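Local atomic coordinates of possible transcriptional regulator, ArsR family protein (Rhodococcus sp. RHA1, PDB entry 3F6V), a protein that probably binds DNA as a winged helix-turn-helix transcriptional regulator of the ArsR family, and probably acts as a dimer. Residues 57-62 with 89-94; 72-77 with 110-115. All blocks are in the same frame, centred on the assembly; numbering follows the deposited sequence. Where two conformers were deposited one is given.

Contact 1: residues 57-62 with 89-94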
# COMPACT_ATOMS: atom_id res chain seq x y z
N GLU A 57 -4.39 -0.97 -3.17
CA GLU A 57 -5.30 -0.40 -4.13
C GLU A 57 -6.65 -0.17 -3.38
O GLU A 57 -7.09 -1.06 -2.66
CB GLU A 57 -5.43 -1.37 -5.32
CG GLU A 57 -5.97 -0.77 -6.57
CD GLU A 57 -7.47 -0.65 -6.63
OE1 GLU A 57 -8.17 -1.22 -5.78
OE2 GLU A 57 -7.95 0.04 -7.57
N PRO A 58 -7.29 1.01 -3.51
CA PRO A 58 -8.38 1.35 -2.59
C PRO A 58 -9.63 0.42 -2.63
O PRO A 58 -10.21 0.16 -1.57
CB PRO A 58 -8.79 2.76 -3.03
CG PRO A 58 -7.56 3.33 -3.64
CD PRO A 58 -6.78 2.21 -4.23
N THR A 59 -9.98 -0.09 -3.79
CA THR A 59 -11.08 -1.08 -3.86
C THR A 59 -10.66 -2.37 -3.17
O THR A 59 -11.46 -2.95 -2.41
CB THR A 59 -11.48 -1.33 -5.30
OG1 THR A 59 -11.98 -0.11 -5.84
CG2 THR A 59 -12.58 -2.41 -5.36
N ARG A 60 -9.42 -2.84 -3.43
CA ARG A 60 -8.95 -4.00 -2.72
C ARG A 60 -8.92 -3.80 -1.19
O ARG A 60 -9.22 -4.74 -0.45
CB ARG A 60 -7.61 -4.47 -3.29
CG ARG A 60 -7.78 -4.92 -4.70
CD ARG A 60 -6.59 -5.67 -5.26
NE ARG A 60 -5.50 -4.86 -5.79
CZ ARG A 60 -5.31 -4.57 -7.08
NH1 ARG A 60 -6.21 -4.89 -8.00
NH2 ARG A 60 -4.25 -3.89 -7.43
N ARG A 61 -8.53 -2.62 -0.70
CA ARG A 61 -8.57 -2.38 0.76
C ARG A 61 -9.96 -2.60 1.30
O ARG A 61 -10.12 -3.24 2.36
CB ARG A 61 -8.13 -0.96 1.15
CG ARG A 61 -6.67 -0.72 0.81
CD ARG A 61 -6.10 0.47 1.54
NE ARG A 61 -6.81 1.71 1.48
CZ ARG A 61 -6.42 2.81 0.80
NH1 ARG A 61 -5.41 2.78 -0.06
NH2 ARG A 61 -7.06 3.93 0.97
N ARG A 62 -10.93 -2.04 0.58
CA ARG A 62 -12.32 -2.15 1.07
C ARG A 62 -12.80 -3.60 0.98
O ARG A 62 -13.49 -4.07 1.88
CB ARG A 62 -13.25 -1.24 0.26
CG ARG A 62 -14.68 -1.23 0.76
CD ARG A 62 -14.80 -0.69 2.17
NE ARG A 62 -16.17 -0.75 2.66
CZ ARG A 62 -16.50 -1.10 3.91
NH1 ARG A 62 -15.54 -1.43 4.80
NH2 ARG A 62 -17.77 -1.13 4.26
N SER A 89 -14.77 -9.12 -9.32
CA SER A 89 -14.18 -10.42 -9.59
C SER A 89 -12.66 -10.35 -9.90
O SER A 89 -11.88 -11.12 -9.33
CB SER A 89 -14.94 -11.14 -10.73
OG SER A 89 -14.48 -12.45 -10.85
N GLN A 90 -12.27 -9.44 -10.79
CA GLN A 90 -10.86 -9.31 -11.17
C GLN A 90 -9.99 -8.85 -10.00
O GLN A 90 -8.87 -9.36 -9.83
CB GLN A 90 -10.68 -8.36 -12.35
CG GLN A 90 -9.24 -8.18 -12.77
CD GLN A 90 -9.10 -7.28 -14.01
OE1 GLN A 90 -9.62 -6.16 -14.05
NE2 GLN A 90 -8.38 -7.78 -15.02
N HIS A 91 -10.49 -7.90 -9.20
CA HIS A 91 -9.76 -7.48 -7.96
C HIS A 91 -9.61 -8.70 -7.04
O HIS A 91 -8.53 -8.90 -6.45
CB HIS A 91 -10.50 -6.41 -7.20
CG HIS A 91 -10.36 -5.07 -7.80
ND1 HIS A 91 -9.15 -4.42 -7.88
CD2 HIS A 91 -11.29 -4.22 -8.31
CE1 HIS A 91 -9.33 -3.23 -8.43
NE2 HIS A 91 -10.62 -3.08 -8.70
N LEU A 92 -10.67 -9.52 -6.90
CA LEU A 92 -10.57 -10.72 -6.04
C LEU A 92 -9.56 -11.74 -6.57
O LEU A 92 -8.89 -12.40 -5.77
CB LEU A 92 -11.94 -11.37 -5.80
CG LEU A 92 -12.81 -10.48 -4.89
CD1 LEU A 92 -14.31 -10.88 -5.05
CD2 LEU A 92 -12.43 -10.55 -3.41
N ARG A 93 -9.44 -11.86 -7.90
CA ARG A 93 -8.42 -12.73 -8.51
C ARG A 93 -7.00 -12.24 -8.20
O ARG A 93 -6.09 -13.04 -7.93
CB ARG A 93 -8.62 -12.78 -10.03
CG ARG A 93 -7.68 -13.74 -10.75
CD ARG A 93 -7.88 -13.72 -12.27
NE ARG A 93 -6.74 -14.30 -12.99
CZ ARG A 93 -6.64 -15.58 -13.31
NH1 ARG A 93 -7.61 -16.43 -12.98
NH2 ARG A 93 -5.57 -16.03 -13.96
N VAL A 94 -6.82 -10.92 -8.26
CA VAL A 94 -5.50 -10.33 -7.93
C VAL A 94 -5.18 -10.61 -6.45
O VAL A 94 -4.04 -11.02 -6.10
CB VAL A 94 -5.46 -8.84 -8.28
CG1 VAL A 94 -4.12 -8.25 -7.88
CG2 VAL A 94 -5.57 -8.64 -9.80
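The His91 ring takes Thr59 over one face and the guanidinium of Arg60 at its edge. CG2 of Thr59 lies 4.1 Å from the ring centroid, a CH-pi contact. At the edge, Arg60 NH1 gives a weak, bent hydrogen bond to His91 ND1 (3.0 Å, 123° at the hydrogen). The guanidinium has apolar cover on two faces: CG1 of Val94 sits 3.9 Å above its centre, and CG of Glu57 lies on the opposite face, nearer the rim. Its plane is turned 57° from that of the ring. A bend in the Arg60 chain at chi3 (-83°) brings NH1 to the imidazole, while NE donates to Val54 O. The contact joins helix 58-66 to helix 85-97, probably the DNA-recognition helix of the winged helix-turn-helix, as in other ArsR-family proteins. The short segments cross nearly at right angles, with axes 10.2 Å apart. Glu57 is the N-cap of helix 58-66. Its OE1 accepts a good bond from Arg60 N, nearly along the C-O axis, and a weak one from Thr59 N. The same OE1 lies 3.5 Å from His91 CE1. Arg61, turned away from this contact, forms a salt bridge with Asp50 of the second subunit.

Contact 2: residues 72-77 with 110-115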
# COMPACT_ATOMS: atom_id res chain seq x y z
N GLN A 72 -17.73 -14.51 1.81
CA GLN A 72 -18.81 -13.89 1.01
C GLN A 72 -18.74 -14.13 -0.47
O GLN A 72 -17.65 -14.42 -1.00
CB GLN A 72 -18.86 -12.39 1.29
CG GLN A 72 -19.24 -12.09 2.75
CD GLN A 72 -18.94 -10.68 3.16
OE1 GLN A 72 -19.52 -9.72 2.63
NE2 GLN A 72 -17.98 -10.51 4.10
N THR A 73 -19.89 -14.01 -1.15
CA THR A 73 -19.91 -14.21 -2.58
C THR A 73 -19.44 -13.01 -3.31
O THR A 73 -19.47 -11.84 -2.84
CB THR A 73 -21.32 -14.53 -3.13
OG1 THR A 73 -22.13 -13.35 -2.99
CG2 THR A 73 -21.94 -15.71 -2.35
N VAL A 74 -18.97 -13.31 -4.49
CA VAL A 74 -18.60 -12.26 -5.39
C VAL A 74 -19.72 -11.23 -5.57
O VAL A 74 -19.52 -10.04 -5.41
CB VAL A 74 -18.13 -12.82 -6.72
CG1 VAL A 74 -17.99 -11.68 -7.67
CG2 VAL A 74 -16.82 -13.57 -6.58
N ASN A 75 -20.94 -11.70 -5.82
CA ASN A 75 -22.06 -10.78 -6.04
C ASN A 75 -22.40 -9.95 -4.83
O ASN A 75 -22.72 -8.78 -4.95
CB ASN A 75 -23.32 -11.55 -6.46
CG ASN A 75 -23.17 -12.12 -7.86
OD1 ASN A 75 -22.16 -11.90 -8.55
ND2 ASN A 75 -24.17 -12.88 -8.29
N ASN A 76 -22.32 -10.54 -3.64
CA ASN A 76 -22.60 -9.80 -2.43
C ASN A 76 -21.54 -8.70 -2.14
O ASN A 76 -21.88 -7.61 -1.71
CB ASN A 76 -22.91 -10.77 -1.26
CG ASN A 76 -24.30 -11.49 -1.40
OD1 ASN A 76 -25.26 -10.95 -1.98
ND2 ASN A 76 -24.40 -12.70 -0.85
N LEU A 77 -20.27 -9.02 -2.40
CA LEU A 77 -19.20 -8.04 -2.22
C LEU A 77 -19.34 -6.93 -3.23
O LEU A 77 -19.18 -5.73 -2.93
CB LEU A 77 -17.84 -8.75 -2.42
CG LEU A 77 -17.40 -9.69 -1.28
CD1 LEU A 77 -16.28 -10.62 -1.71
CD2 LEU A 77 -17.05 -8.94 0.01
N ARG A 110 -19.57 -18.29 -6.04
CA ARG A 110 -18.16 -18.38 -5.79
C ARG A 110 -18.04 -17.55 -4.53
O ARG A 110 -18.60 -16.45 -4.44
CB ARG A 110 -17.37 -17.75 -6.91
CG ARG A 110 -15.88 -17.86 -6.75
CD ARG A 110 -15.26 -17.71 -8.10
NE ARG A 110 -13.80 -17.71 -8.10
CZ ARG A 110 -13.04 -18.80 -8.17
NH1 ARG A 110 -13.60 -20.00 -8.21
NH2 ARG A 110 -11.73 -18.69 -8.20
N TYR A 111 -17.33 -18.10 -3.56
CA TYR A 111 -17.10 -17.47 -2.27
C TYR A 111 -15.63 -17.12 -2.09
O TYR A 111 -14.76 -17.87 -2.52
CB TYR A 111 -17.46 -18.43 -1.16
CG TYR A 111 -18.94 -18.73 -1.04
CD1 TYR A 111 -19.79 -17.93 -0.28
CD2 TYR A 111 -19.47 -19.82 -1.71
CE1 TYR A 111 -21.16 -18.25 -0.12
CE2 TYR A 111 -20.82 -20.12 -1.61
CZ TYR A 111 -21.65 -19.35 -0.84
OH TYR A 111 -23.00 -19.68 -0.76
N TYR A 112 -15.38 -15.99 -1.44
CA TYR A 112 -14.01 -15.58 -1.08
C TYR A 112 -13.92 -15.37 0.41
O TYR A 112 -14.87 -14.92 1.04
CB TYR A 112 -13.64 -14.30 -1.81
CG TYR A 112 -13.23 -14.57 -3.24
CD1 TYR A 112 -11.92 -14.97 -3.55
CD2 TYR A 112 -14.15 -14.50 -4.27
CE1 TYR A 112 -11.54 -15.28 -4.84
CE2 TYR A 112 -13.79 -14.80 -5.61
CZ TYR A 112 -12.49 -15.22 -5.87
OH TYR A 112 -12.09 -15.50 -7.16
N ARG A 113 -12.76 -15.67 0.98
CA ARG A 113 -12.50 -15.47 2.39
C ARG A 113 -11.04 -15.00 2.56
O ARG A 113 -10.18 -15.29 1.73
CB ARG A 113 -12.72 -16.78 3.16
CG ARG A 113 -11.73 -17.90 2.84
CD ARG A 113 -12.26 -19.20 3.48
NE ARG A 113 -11.30 -20.30 3.38
CZ ARG A 113 -11.14 -21.08 2.32
NH1 ARG A 113 -11.92 -20.94 1.22
NH2 ARG A 113 -10.24 -22.07 2.36
N LEU A 114 -10.80 -14.30 3.66
CA LEU A 114 -9.43 -13.84 3.95
C LEU A 114 -8.54 -14.99 4.31
O LEU A 114 -8.96 -15.95 4.97
CB LEU A 114 -9.44 -12.82 5.11
CG LEU A 114 -10.05 -11.47 4.70
CD1 LEU A 114 -10.38 -10.62 5.88
CD2 LEU A 114 -9.15 -10.74 3.74
N ASP A 115 -7.26 -14.90 3.87
CA ASP A 115 -6.26 -15.89 4.23
C ASP A 115 -5.30 -15.29 5.28
O ASP A 115 -4.49 -14.40 4.92
CB ASP A 115 -5.48 -16.31 2.99
CG ASP A 115 -4.56 -17.46 3.24
OD1 ASP A 115 -4.26 -17.76 4.43
OD2 ASP A 115 -4.18 -18.11 2.22
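This is a short antiparallel beta pairing at one margin of the wing of a winged helix-turn-helix domain. Strand 72-73 adds to strand 109-114, which lies between it and strand 101-106. Gln72 and Tyr112 form the hydrogen-bonded pair. Gln72 N donates to Tyr112 O at 3.0 Å, and Tyr112 N returns a bond to Gln72 O at 2.8 Å. Thr73 and Tyr111 form the non-hydrogen-bonded pair, with CA atoms 4.3 Å apart. A third backbone bond, Val74 N to Arg110 O (3.2 Å), extends the pairing to the first residue of helix 74-78. Arg110 O also receives a CA-H...O contact from Thr73.

Thr73 ends the strand and N-caps the helix. With chi1 at 69°, OG1 stands between the backbone N and the carbonyl carbon and accepts from Asn76 N. This leaves CG2 beside the Tyr111 ring, 3.5 Å from CE1. The two side chains run alongside each other, pointing the same way. Strand 101-106 adds Arg104, in a cation-pi contact with the Tyr111 ring.

The face that carries Gln72 and Tyr112 turns toward the helices. Tyr112 packs there on Thr96 of helix 85-97. Leu77, in helix 74-78, packs on Leu63 and Leu66 of helix 58-66. The amide of Gln72 is bonded through NE2 to the backbone oxygens of Gly70 and Leu66. Val74 and Tyr112 also lie side by side. CG2 of Val74 meets the ring in its plane, at the edge, 3.4 Å from CE2. At the far end of that ring, in the conformer given, Arg110 NE donates to Tyr112 OH at 2.9 Å, with the hydroxyl tilted 17° from the guanidinium plane.

After helix 51-55 the chain enters helix 58-66. Residues 57-62, the N-cap and first turn of that helix, are the first half of contact 1. Strand 72-73 and helix 74-78 follow, with the first half of contact 2. Helix 85-97 then returns to helix 58-66, and contact 1 closes a loop of 26 residues. The chain goes on through strand 101-106 and back along strand 109-114, where contact 2 closes a loop of 32. The two loops cross rather than nest. Contact 1 ties two helices together; contact 2 ties the wing to the start of helix 74-78. Their centres are 11 Å apart. They meet at Leu92, whose CD1 packs against Val74, Leu77 and Tyr112.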